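Local coordinates for transferrin binding protein B (Actinobacillus suis, PDB 3PQU) that probably binds host transferrin at the bacterial surface as an outer-membrane lipoprotein, the co-receptor in iron acquisition, at residues 53-56 with 61-64; 132-137 with 143-148; 189-194 with 200-205; 151-156 with 177-182. One frame throughout, in Å; residues are numbered along the deposited sequence. Where two conformers were deposited one is given.

Contacts 1, 2 and 3 lie farther from the centre of the molecule, on the same side as contact 4, which is nearest to it. Contacts 1 and 2 are surface contacts of the N-lobe handle, centres about 12 Å apart, and they touch: Arg53 bonds through its backbone to Phe145. Both rely on main-chain hydrogen bonds, one in contact 1 and a full hairpin set in contact 2, with bridging waters at charged side chains. Contacts 3 and 4 are mainly buried and apolar, a methyl on a ring in one and an isoleucine on a threonine in the other. Contact 3 lies against strand 170-183, itself one side of contact 4: Ser204 bonds to Asp177 and Ala202 to Ser180.

Contact 1 of 4, residues 53-56 with 61-64; sequences RALF and NRKA
Lys63 lies along the backbone of residues 54-56, and its side chain spans all three. CB and CG pass the carbonyl oxygen of Leu55, with Lys63 CB 3.7 Å from Leu55 O. CD comes next to the oxygen of Ala54, and Lys63 CE rests 3.5 Å from Phe56 O. CG stands anti to the carbonyl carbon (chi1 -66°) and the chain beyond is extended, which carries NZ to a water that it shares with Ala54 O; the same ammonium makes a salt bridge to Asp67. At the root of this side chain, Lys63 N donates to Leu55 O at 2.8 Å, a nearly straight bond (167° at the hydrogen). This ties together two arms of the irregular loop between strands 43-47 and 69-70 in the N-lobe handle, where Phe56 and Arg62 form a single backbone bridge without a regular strand. Phe56 CA also approaches Asn61 O at 3.2 Å, a CA-H...O contact. The Phe56 side chain crosses that of Arg62 at a slant, CD1 lying 3.6 Å from Arg62 CA. Further out, the poorly ordered guanidinium meets Phe56 CZ at its own edge through NH2, at 3.7 Å, the two planes 79° apart.

Contact 2 of 4, residues 132-137 with 143-148; sequences SEIVKN and YIFKNG
Backbone hydrogen bonds join Glu133 and Lys146 in both directions, Glu133 N to Lys146 O at 2.8 Å and Lys146 N to Glu133 O at 2.9 Å. Val135 N reaches Ile144 O, while Val135 O receives Tyr143 N at 2.9 Å, nearly end-on to the carbonyl, and Ile144 N in a weak bond at 3.3 Å. Apolar contacts lie on both faces. On one, Ile134 and Phe145 run side by side, Ile134 CG1 sitting 3.6 Å from Phe145 CD1. On the other, Val135 CB abuts Ile144 CB at 3.8 Å. The side chains of Val135 and Tyr143 cross, Val135 CG1 lying 3.6 Å from Tyr143 CZ. Tyr143 CG is held between its backbone N and carbonyl carbon (chi1 64°), which turns the ring across to the neighbouring strand, where its edge meets the backbone of Lys136 and Asn137. Among polar side chains, a water bridges Glu133 OE2 and Lys146 NZ, which are 4.9 Å apart without touching. Asn52, in the loop that holds contact 1, bonds to the backbone of Tyr143 and Phe145. Strands 133-136 and 142-146 form an antiparallel beta hairpin in the N-lobe handle, with a classic bulge where Tyr143 and Ile144 both face Val135.

Contact 3 of 4, residues 189-194 with 200-205; sequences SGFSDA and VAATSI
Ala202 presses its methyl group onto the Phe191 ring, and this is the tight part of the contact. CB stands 3.6 Å from the ring centroid and only 8° off the ring normal, a CH-pi contact that meets all six ring carbons at similar distances. The Thr203 carbonyl comes to the same ring at its edge, in plane, with Thr203 O 3.6 Å from Phe191 CE1. Phe191 CG lies beside its own backbone N (chi1 -67°), which directs the ring toward residues 202-203. Both segments belong to the long loop that leaves strand 170-183 in the N-lobe barrel region and runs on to strand 218-219. Residues 202-204 follow that strand closely: Ala202 pairs with Ser180 through its backbone, Ser204 OG bonds to Asp177, and the Phe191 side chain touches Phe178. Toward the other end, the segments meet more loosely. There the carbonyl oxygen of Ala194 packs against Val200, Ala194 O lying 3.6 Å from Val200 CG1, while their CA atoms stay 7.0 Å apart. Ala194 is exposed, whereas Ala202 and Thr203 at the tight end are buried. Ser192 steadies the turn leading to Ala194: its OG accepts from Ala194 N at 3.3 Å, forming an ST turn.

Contact 4 of 4, residues 151-156 with 177-182; sequences GYIYYL and DFTSDV
This is a small buried packing contact between a strand of the N-lobe handle sheet, 150-157, and a strand of the barrel sheet, 170-183, carried by the Ile153 side chain. The two short strand axes come no closer than 7.2 Å and run at 140° to each other, too far apart for backbone pairing, so it is Ile153 that reaches Thr179 and the Phe178 carbonyl. Ile153 CG1 lies 3.7 Å from both Thr179 CB and Thr179 CG2, and Ile153 CD1 sits 3.7 Å from Phe178 O. With CG1 anti to its carbonyl carbon (chi1 -56°) and chi2 at -57°, the isoleucine branch bends so that CD1 reaches the Phe178 carbonyl while CG1 stays against the threonine. Thr179 places its OG1 anti to its backbone N, leaving CG2 to meet Ile153; the hydroxyl turns along its own strand and donates to Ser180 O at 3.0 Å, in the carbonyl plane on a lone pair. Around this junction, Ile153 also touches Tyr125 of strand 121-128 and Phe319 and Val321 of strand 318-326, and Thr179 touches Pro49, Ala201 and Thr203. Strand 150-157 itself is paired in the handle sheet between strands 43-47 and 121-128.

Contact 1 of 4, residues 53-56 with 61-64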
loop_
_atom_site.group_PDB
_atom_site.type_symbol
_atom_site.label_atom_id
_atom_site.label_comp_id
_atom_site.label_asym_id
_atom_site.label_seq_id
_atom_site.Cartn_x
_atom_site.Cartn_y
_atom_site.Cartn_z
ATOM N N ARG A 53 -27.935 21.297 13.047
ATOM C CA ARG A 53 -28.586 22.366 13.803
ATOM C C ARG A 53 -30.120 22.430 13.672
ATOM O O ARG A 53 -30.762 23.315 14.256
ATOM C CB ARG A 53 -27.923 23.699 13.430
ATOM C CG ARG A 53 -26.403 23.653 13.733
ATOM C CD ARG A 53 -25.610 24.690 12.956
ATOM N NE ARG A 53 -26.148 26.023 13.188
ATOM C CZ ARG A 53 -25.705 27.125 12.597
ATOM N NH1 ARG A 53 -24.695 27.064 11.735
ATOM N NH2 ARG A 53 -26.278 28.288 12.872
ATOM N N ALA A 54 -30.706 21.489 12.929
ATOM C CA ALA A 54 -32.161 21.497 12.677
ATOM C C ALA A 54 -32.945 21.338 13.978
ATOM O O ALA A 54 -32.454 20.746 14.948
ATOM C CB ALA A 54 -32.545 20.408 11.684
ATOM N N LEU A 55 -34.165 21.857 13.993
ATOM C CA LEU A 55 -35.001 21.833 15.190
ATOM C C LEU A 55 -36.053 20.718 15.153
ATOM O O LEU A 55 -36.718 20.462 16.160
ATOM C CB LEU A 55 -35.698 23.189 15.366
ATOM C CG LEU A 55 -34.773 24.410 15.303
ATOM C CD1 LEU A 55 -35.577 25.687 15.439
ATOM C CD2 LEU A 55 -33.704 24.333 16.381
ATOM N N PHE A 56 -36.196 20.069 13.998
ATOM C CA PHE A 56 -37.208 19.030 13.814
ATOM C C PHE A 56 -36.568 17.767 13.286
ATOM O O PHE A 56 -35.517 17.829 12.644
ATOM C CB PHE A 56 -38.292 19.505 12.838
ATOM C CG PHE A 56 -39.024 20.724 13.307
ATOM C CD1 PHE A 56 -40.151 20.606 14.106
ATOM C CD2 PHE A 56 -38.577 21.989 12.965
ATOM C CE1 PHE A 56 -40.825 21.731 14.551
ATOM C CE2 PHE A 56 -39.248 23.117 13.407
ATOM C CZ PHE A 56 -40.372 22.988 14.201
ATOM N N ASN A 61 -41.470 16.213 13.786
ATOM C CA ASN A 61 -41.674 16.572 15.192
ATOM C C ASN A 61 -40.503 17.362 15.778
ATOM O O ASN A 61 -39.363 17.176 15.376
ATOM C CB ASN A 61 -41.967 15.326 16.020
ATOM C CG ASN A 61 -43.154 14.573 15.487
ATOM O OD1 ASN A 61 -43.057 13.410 15.107
ATOM N ND2 ASN A 61 -44.266 15.263 15.393
ATOM N N ARG A 62 -40.804 18.258 16.710
ATOM C CA ARG A 62 -39.793 19.114 17.312
ATOM C C ARG A 62 -38.825 18.288 18.143
ATOM O O ARG A 62 -39.245 17.486 18.974
ATOM C CB ARG A 62 -40.455 20.180 18.185
ATOM C CG ARG A 62 -39.484 21.070 18.930
ATOM C CD ARG A 62 -40.196 22.272 19.526
ATOM N NE ARG A 62 -39.282 23.391 19.723
ATOM C CZ ARG A 62 -38.973 24.275 18.780
ATOM N NH1 ARG A 62 -38.130 25.264 19.045
ATOM N NH2 ARG A 62 -39.507 24.170 17.568
ATOM N N LYS A 63 -37.525 18.462 17.918
ATOM C CA LYS A 63 -36.569 17.741 18.742
ATOM C C LYS A 63 -36.664 18.304 20.151
ATOM O O LYS A 63 -36.737 19.514 20.344
ATOM C CB LYS A 63 -35.146 17.837 18.191
ATOM C CG LYS A 63 -34.953 17.148 16.849
ATOM C CD LYS A 63 -33.508 17.269 16.359
ATOM C CE LYS A 63 -33.318 16.552 15.019
ATOM N NZ LYS A 63 -31.915 16.173 14.775
ATOM N N ALA A 64 -36.721 17.417 21.133
ATOM C CA ALA A 64 -36.761 17.847 22.519
ATOM C C ALA A 64 -35.505 18.660 22.770
ATOM O O ALA A 64 -35.504 19.623 23.537
ATOM C CB ALA A 64 -36.809 16.641 23.441
HETATM O O HOH W 1 -30.437 18.633 15.321
HETATM O O HOH W 2 -35.600 21.422 19.292
#

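Contact 2 of 4, residues 132-137 with 143-148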
loop_
_atom_site.group_PDB
_atom_site.type_symbol
_atom_site.label_atom_id
_atom_site.label_comp_id
_atom_site.label_asym_id
_atom_site.label_seq_id
_atom_site.Cartn_x
_atom_site.Cartn_y
_atom_site.Cartn_z
ATOM N N SER A 132 -23.594 24.973 2.685
ATOM C CA SER A 132 -24.802 24.849 3.473
ATOM C C SER A 132 -25.602 23.638 3.004
ATOM O O SER A 132 -25.952 23.534 1.829
ATOM C CB SER A 132 -25.629 26.136 3.315
ATOM O OG SER A 132 -26.900 25.997 3.909
ATOM N N GLU A 133 -25.872 22.707 3.909
ATOM C CA GLU A 133 -26.742 21.579 3.578
ATOM C C GLU A 133 -28.036 21.700 4.357
ATOM O O GLU A 133 -28.039 21.674 5.592
ATOM C CB GLU A 133 -26.077 20.228 3.893
ATOM C CG GLU A 133 -26.959 19.027 3.527
ATOM C CD GLU A 133 -26.406 17.694 4.029
ATOM O OE1 GLU A 133 -26.806 16.633 3.498
ATOM O OE2 GLU A 133 -25.576 17.707 4.956
ATOM N N ILE A 134 -29.125 21.868 3.622
ATOM C CA ILE A 134 -30.449 21.891 4.212
ATOM C C ILE A 134 -31.279 20.818 3.544
ATOM O O ILE A 134 -31.451 20.830 2.331
ATOM C CB ILE A 134 -31.130 23.251 4.020
ATOM C CG1 ILE A 134 -30.377 24.336 4.802
ATOM C CG2 ILE A 134 -32.573 23.188 4.475
ATOM C CD1 ILE A 134 -30.889 25.736 4.551
ATOM N N VAL A 135 -31.771 19.875 4.338
ATOM C CA VAL A 135 -32.663 18.842 3.830
ATOM C C VAL A 135 -34.053 18.928 4.455
ATOM O O VAL A 135 -34.199 19.011 5.678
ATOM C CB VAL A 135 -32.093 17.440 4.097
ATOM C CG1 VAL A 135 -32.981 16.375 3.474
ATOM C CG2 VAL A 135 -30.669 17.336 3.575
ATOM N N LYS A 136 -35.074 18.911 3.606
ATOM C CA LYS A 136 -36.457 18.972 4.061
ATOM C C LYS A 136 -37.188 17.656 3.788
ATOM O O LYS A 136 -36.809 16.900 2.892
ATOM C CB LYS A 136 -37.178 20.137 3.392
ATOM C CG LYS A 136 -36.634 21.500 3.773
ATOM C CD LYS A 136 -37.123 22.566 2.808
ATOM C CE LYS A 136 -36.938 23.960 3.380
ATOM N NZ LYS A 136 -37.544 25.003 2.502
ATOM N N ASN A 137 -38.226 17.365 4.564
ATOM C CA ASN A 137 -38.951 16.115 4.361
ATOM C C ASN A 137 -40.089 16.274 3.342
ATOM O O ASN A 137 -40.200 17.311 2.684
ATOM C CB ASN A 137 -39.427 15.507 5.695
ATOM C CG ASN A 137 -40.529 16.315 6.366
ATOM O OD1 ASN A 137 -41.113 17.236 5.779
ATOM N ND2 ASN A 137 -40.832 15.954 7.608
ATOM N N TYR A 143 -35.094 19.000 8.473
ATOM C CA TYR A 143 -34.631 18.123 9.553
ATOM C C TYR A 143 -33.112 17.938 9.523
ATOM O O TYR A 143 -32.501 17.301 10.400
ATOM C CB TYR A 143 -35.360 16.777 9.496
ATOM C CG TYR A 143 -35.085 15.947 8.254
ATOM C CD1 TYR A 143 -34.173 14.917 8.291
ATOM C CD2 TYR A 143 -35.758 16.182 7.060
ATOM C CE1 TYR A 143 -33.921 14.140 7.189
ATOM C CE2 TYR A 143 -35.503 15.406 5.939
ATOM C CZ TYR A 143 -34.589 14.387 6.016
ATOM O OH TYR A 143 -34.318 13.605 4.924
ATOM N N ILE A 144 -32.488 18.504 8.506
ATOM C CA ILE A 144 -31.031 18.580 8.474
ATOM C C ILE A 144 -30.605 20.001 8.100
ATOM O O ILE A 144 -31.059 20.568 7.099
ATOM C CB ILE A 144 -30.415 17.563 7.495
ATOM C CG1 ILE A 144 -30.725 16.136 7.937
ATOM C CG2 ILE A 144 -28.890 17.747 7.393
ATOM C CD1 ILE A 144 -29.930 15.097 7.187
ATOM N N PHE A 145 -29.762 20.584 8.940
ATOM C CA PHE A 145 -29.171 21.876 8.654
ATOM C C PHE A 145 -27.753 21.932 9.167
ATOM O O PHE A 145 -27.536 21.991 10.374
ATOM C CB PHE A 145 -29.976 23.014 9.280
ATOM C CG PHE A 145 -29.313 24.357 9.129
ATOM C CD1 PHE A 145 -28.719 24.716 7.924
ATOM C CD2 PHE A 145 -29.271 25.254 10.183
ATOM C CE1 PHE A 145 -28.091 25.947 7.772
ATOM C CE2 PHE A 145 -28.644 26.493 10.041
ATOM C CZ PHE A 145 -28.058 26.840 8.837
ATOM N N LYS A 146 -26.798 21.898 8.238
ATOM C CA LYS A 146 -25.376 21.973 8.557
ATOM C C LYS A 146 -24.758 23.083 7.700
ATOM O O LYS A 146 -25.214 23.346 6.587
ATOM C CB LYS A 146 -24.696 20.627 8.295
ATOM C CG LYS A 146 -25.288 19.443 9.102
ATOM C CD LYS A 146 -24.627 18.103 8.714
ATOM C CE LYS A 146 -24.982 16.988 9.698
ATOM N NZ LYS A 146 -24.409 15.681 9.272
ATOM N N ASN A 147 -23.738 23.745 8.225
ATOM C CA ASN A 147 -23.143 24.873 7.520
ATOM C C ASN A 147 -21.695 25.102 7.897
ATOM O O ASN A 147 -21.228 24.577 8.902
ATOM C CB ASN A 147 -23.958 26.153 7.739
ATOM C CG ASN A 147 -23.660 27.208 6.675
ATOM O OD1 ASN A 147 -23.147 26.891 5.606
ATOM N ND2 ASN A 147 -23.963 28.458 6.976
ATOM N N GLY A 148 -20.962 25.851 7.069
ATOM C CA GLY A 148 -19.552 26.070 7.321
ATOM C C GLY A 148 -18.641 25.109 6.554
ATOM O O GLY A 148 -18.989 24.646 5.467
HETATM O O HOH W 3 -24.239 15.111 6.142
#

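Contact 3 of 4, residues 189-194 with 200-205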
loop_
_atom_site.group_PDB
_atom_site.type_symbol
_atom_site.label_atom_id
_atom_site.label_comp_id
_atom_site.label_asym_id
_atom_site.label_seq_id
_atom_site.Cartn_x
_atom_site.Cartn_y
_atom_site.Cartn_z
ATOM N N SER A 189 -9.297 25.949 23.080
ATOM C CA SER A 189 -8.547 27.162 22.759
ATOM C C SER A 189 -7.640 26.961 21.559
ATOM O O SER A 189 -7.192 25.853 21.289
ATOM C CB SER A 189 -7.713 27.620 23.955
ATOM O OG SER A 189 -7.019 26.523 24.518
ATOM N N GLY A 190 -7.370 28.047 20.847
ATOM C CA GLY A 190 -6.410 28.009 19.764
ATOM C C GLY A 190 -7.026 27.743 18.412
ATOM O O GLY A 190 -6.305 27.653 17.419
ATOM N N PHE A 191 -8.356 27.630 18.371
ATOM C CA PHE A 191 -9.090 27.402 17.123
ATOM C C PHE A 191 -9.986 28.596 16.783
ATOM O O PHE A 191 -10.566 29.204 17.676
ATOM C CB PHE A 191 -9.951 26.147 17.238
ATOM C CG PHE A 191 -9.160 24.878 17.354
ATOM C CD1 PHE A 191 -8.646 24.268 16.230
ATOM C CD2 PHE A 191 -8.929 24.295 18.598
ATOM C CE1 PHE A 191 -7.917 23.067 16.336
ATOM C CE2 PHE A 191 -8.205 23.106 18.722
ATOM C CZ PHE A 191 -7.684 22.487 17.595
ATOM N N SER A 192 -10.119 28.918 15.503
ATOM C CA SER A 192 -11.015 30.003 15.090
ATOM C C SER A 192 -12.500 29.602 15.171
ATOM O O SER A 192 -12.829 28.436 15.358
ATOM C CB SER A 192 -10.695 30.431 13.661
ATOM O OG SER A 192 -11.123 29.434 12.757
ATOM N N ASP A 193 -13.391 30.575 15.008
ATOM C CA ASP A 193 -14.839 30.321 14.976
ATOM C C ASP A 193 -15.292 29.460 13.793
ATOM O O ASP A 193 -16.435 29.025 13.749
ATOM C CB ASP A 193 -15.617 31.644 14.936
ATOM C CG ASP A 193 -15.531 32.417 16.235
ATOM O OD1 ASP A 193 -15.051 31.846 17.237
ATOM O OD2 ASP A 193 -15.956 33.594 16.254
ATOM N N ALA A 194 -14.408 29.231 12.826
ATOM C CA ALA A 194 -14.744 28.394 11.681
ATOM C C ALA A 194 -14.761 26.905 12.031
ATOM O O ALA A 194 -15.193 26.068 11.233
ATOM C CB ALA A 194 -13.761 28.649 10.536
ATOM N N VAL A 200 -18.800 22.911 14.078
ATOM C CA VAL A 200 -17.933 22.295 13.076
ATOM C C VAL A 200 -16.725 21.793 13.843
ATOM O O VAL A 200 -16.349 22.387 14.848
ATOM C CB VAL A 200 -17.536 23.320 11.974
ATOM C CG1 VAL A 200 -16.522 22.726 10.981
ATOM C CG2 VAL A 200 -18.789 23.814 11.229
ATOM N N ALA A 201 -16.149 20.673 13.401
ATOM C CA ALA A 201 -15.064 20.046 14.134
ATOM C C ALA A 201 -13.879 21.009 14.213
ATOM O O ALA A 201 -13.677 21.828 13.310
ATOM C CB ALA A 201 -14.642 18.733 13.450
ATOM N N ALA A 202 -13.099 20.912 15.284
ATOM C CA ALA A 202 -11.812 21.595 15.309
ATOM C C ALA A 202 -10.882 20.768 14.408
ATOM O O ALA A 202 -10.785 19.548 14.567
ATOM C CB ALA A 202 -11.272 21.658 16.723
ATOM N N THR A 203 -10.205 21.429 13.471
ATOM C CA THR A 203 -9.367 20.738 12.493
ATOM C C THR A 203 -8.030 21.478 12.336
ATOM O O THR A 203 -7.872 22.625 12.801
ATOM C CB THR A 203 -10.019 20.750 11.084
ATOM O OG1 THR A 203 -10.079 22.100 10.618
ATOM C CG2 THR A 203 -11.435 20.134 11.078
ATOM N N SER A 204 -7.091 20.868 11.614
ATOM C CA SER A 204 -5.841 21.562 11.290
ATOM C C SER A 204 -6.109 22.716 10.324
ATOM O O SER A 204 -5.212 23.518 10.074
ATOM C CB SER A 204 -4.792 20.617 10.686
ATOM O OG SER A 204 -5.402 19.779 9.729
ATOM N N ILE A 205 -7.318 22.779 9.759
ATOM C CA ILE A 205 -7.732 23.952 8.952
ATOM C C ILE A 205 -8.007 25.191 9.815
ATOM O O ILE A 205 -7.645 26.301 9.439
ATOM C CB ILE A 205 -9.000 23.659 8.123
ATOM C CG1 ILE A 205 -8.753 22.501 7.143
ATOM C CG2 ILE A 205 -9.489 24.922 7.376
ATOM C CD1 ILE A 205 -10.071 21.862 6.618
#

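Contact 4 of 4, residues 151-156 with 177-182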
loop_
_atom_site.group_PDB
_atom_site.type_symbol
_atom_site.label_atom_id
_atom_site.label_comp_id
_atom_site.label_asym_id
_atom_site.label_seq_id
_atom_site.Cartn_x
_atom_site.Cartn_y
_atom_site.Cartn_z
ATOM N N GLY A 151 -15.703 19.022 4.101
ATOM C CA GLY A 151 -14.583 18.398 3.418
ATOM C C GLY A 151 -14.078 17.166 4.124
ATOM O O GLY A 151 -14.830 16.552 4.883
ATOM N N TYR A 152 -12.801 16.838 3.904
ATOM C CA TYR A 152 -12.233 15.566 4.333
ATOM C C TYR A 152 -10.812 15.715 4.849
ATOM O O TYR A 152 -10.061 16.592 4.410
ATOM C CB TYR A 152 -12.219 14.603 3.148
ATOM C CG TYR A 152 -13.571 14.375 2.533
ATOM C CD1 TYR A 152 -14.319 13.241 2.836
ATOM C CD2 TYR A 152 -14.119 15.311 1.663
ATOM C CE1 TYR A 152 -15.586 13.034 2.266
ATOM C CE2 TYR A 152 -15.374 15.120 1.095
ATOM C CZ TYR A 152 -16.100 13.986 1.402
ATOM O OH TYR A 152 -17.340 13.818 0.833
ATOM N N ILE A 153 -10.446 14.851 5.782
ATOM C CA ILE A 153 -9.046 14.688 6.179
ATOM C C ILE A 153 -8.612 13.373 5.539
ATOM O O ILE A 153 -9.376 12.413 5.543
ATOM C CB ILE A 153 -8.922 14.585 7.690
ATOM C CG1 ILE A 153 -9.577 15.817 8.375
ATOM C CG2 ILE A 153 -7.458 14.402 8.101
ATOM C CD1 ILE A 153 -9.024 17.198 7.932
ATOM N N TYR A 154 -7.414 13.303 4.976
ATOM C CA TYR A 154 -7.034 12.070 4.297
ATOM C C TYR A 154 -5.526 11.913 4.169
ATOM O O TYR A 154 -4.769 12.864 4.368
ATOM C CB TYR A 154 -7.656 12.030 2.892
ATOM C CG TYR A 154 -6.861 12.864 1.886
ATOM C CD1 TYR A 154 -5.982 12.258 0.975
ATOM C CD2 TYR A 154 -6.941 14.244 1.887
ATOM C CE1 TYR A 154 -5.242 13.022 0.067
ATOM C CE2 TYR A 154 -6.200 15.021 0.984
ATOM C CZ TYR A 154 -5.351 14.396 0.091
ATOM O OH TYR A 154 -4.624 15.152 -0.794
ATOM N N TYR A 155 -5.111 10.707 3.804
ATOM C CA TYR A 155 -3.816 10.516 3.174
ATOM C C TYR A 155 -3.983 9.517 2.041
ATOM O O TYR A 155 -4.872 8.664 2.068
ATOM C CB TYR A 155 -2.722 10.049 4.190
ATOM C CG TYR A 155 -2.741 8.558 4.527
ATOM C CD1 TYR A 155 -2.053 7.636 3.739
ATOM C CD2 TYR A 155 -3.433 8.081 5.641
ATOM C CE1 TYR A 155 -2.065 6.266 4.052
ATOM C CE2 TYR A 155 -3.457 6.721 5.953
ATOM C CZ TYR A 155 -2.768 5.816 5.150
ATOM O OH TYR A 155 -2.769 4.462 5.457
ATOM N N LEU A 156 -3.121 9.615 1.042
ATOM C CA LEU A 156 -3.144 8.660 -0.056
ATOM C C LEU A 156 -1.741 8.496 -0.612
ATOM O O LEU A 156 -1.068 9.479 -0.904
ATOM C CB LEU A 156 -4.068 9.165 -1.168
ATOM C CG LEU A 156 -4.152 8.306 -2.419
ATOM C CD1 LEU A 156 -4.712 6.926 -2.066
ATOM C CD2 LEU A 156 -5.022 8.990 -3.458
ATOM N N ASP A 177 -2.120 16.354 10.045
ATOM C CA ASP A 177 -3.407 17.068 9.954
ATOM C C ASP A 177 -4.471 16.262 10.702
ATOM O O ASP A 177 -4.272 15.080 10.973
ATOM C CB ASP A 177 -3.835 17.234 8.496
ATOM C CG ASP A 177 -3.032 18.291 7.774
ATOM O OD1 ASP A 177 -2.153 17.938 6.961
ATOM O OD2 ASP A 177 -3.274 19.477 8.044
ATOM N N PHE A 178 -5.593 16.893 11.034
ATOM C CA PHE A 178 -6.578 16.245 11.897
ATOM C C PHE A 178 -7.963 16.873 11.829
ATOM O O PHE A 178 -8.112 18.021 11.427
ATOM C CB PHE A 178 -6.086 16.306 13.356
ATOM C CG PHE A 178 -5.933 17.730 13.890
ATOM C CD1 PHE A 178 -7.019 18.392 14.461
ATOM C CD2 PHE A 178 -4.718 18.401 13.793
ATOM C CE1 PHE A 178 -6.918 19.716 14.938
ATOM C CE2 PHE A 178 -4.589 19.720 14.294
ATOM C CZ PHE A 178 -5.703 20.379 14.863
ATOM N N THR A 179 -8.966 16.107 12.252
ATOM C CA THR A 179 -10.270 16.639 12.599
ATOM C C THR A 179 -10.681 15.997 13.925
ATOM O O THR A 179 -10.396 14.819 14.161
ATOM C CB THR A 179 -11.364 16.344 11.534
ATOM O OG1 THR A 179 -12.609 16.894 11.979
ATOM C CG2 THR A 179 -11.568 14.828 11.316
ATOM N N SER A 180 -11.324 16.786 14.787
ATOM C CA SER A 180 -11.951 16.288 16.003
ATOM C C SER A 180 -13.347 15.796 15.672
ATOM O O SER A 180 -13.767 15.822 14.512
ATOM C CB SER A 180 -12.057 17.397 17.064
ATOM O OG SER A 180 -13.004 18.408 16.693
ATOM N N ASP A 181 -14.072 15.339 16.697
ATOM C CA ASP A 181 -15.510 15.193 16.573
ATOM C C ASP A 181 -16.163 16.486 17.054
ATOM O O ASP A 181 -15.476 17.451 17.372
ATOM C CB ASP A 181 -16.037 13.984 17.379
ATOM C CG ASP A 181 -15.800 14.123 18.884
ATOM O OD1 ASP A 181 -16.426 13.361 19.663
ATOM O OD2 ASP A 181 -14.974 14.978 19.275
ATOM N N VAL A 182 -17.489 16.502 17.132
ATOM C CA VAL A 182 -18.193 17.712 17.531
ATOM C C VAL A 182 -18.979 17.496 18.822
ATOM O O VAL A 182 -19.644 16.479 18.970
ATOM C CB VAL A 182 -19.131 18.186 16.398
ATOM C CG1 VAL A 182 -20.245 19.095 16.944
ATOM C CG2 VAL A 182 -18.321 18.900 15.286
#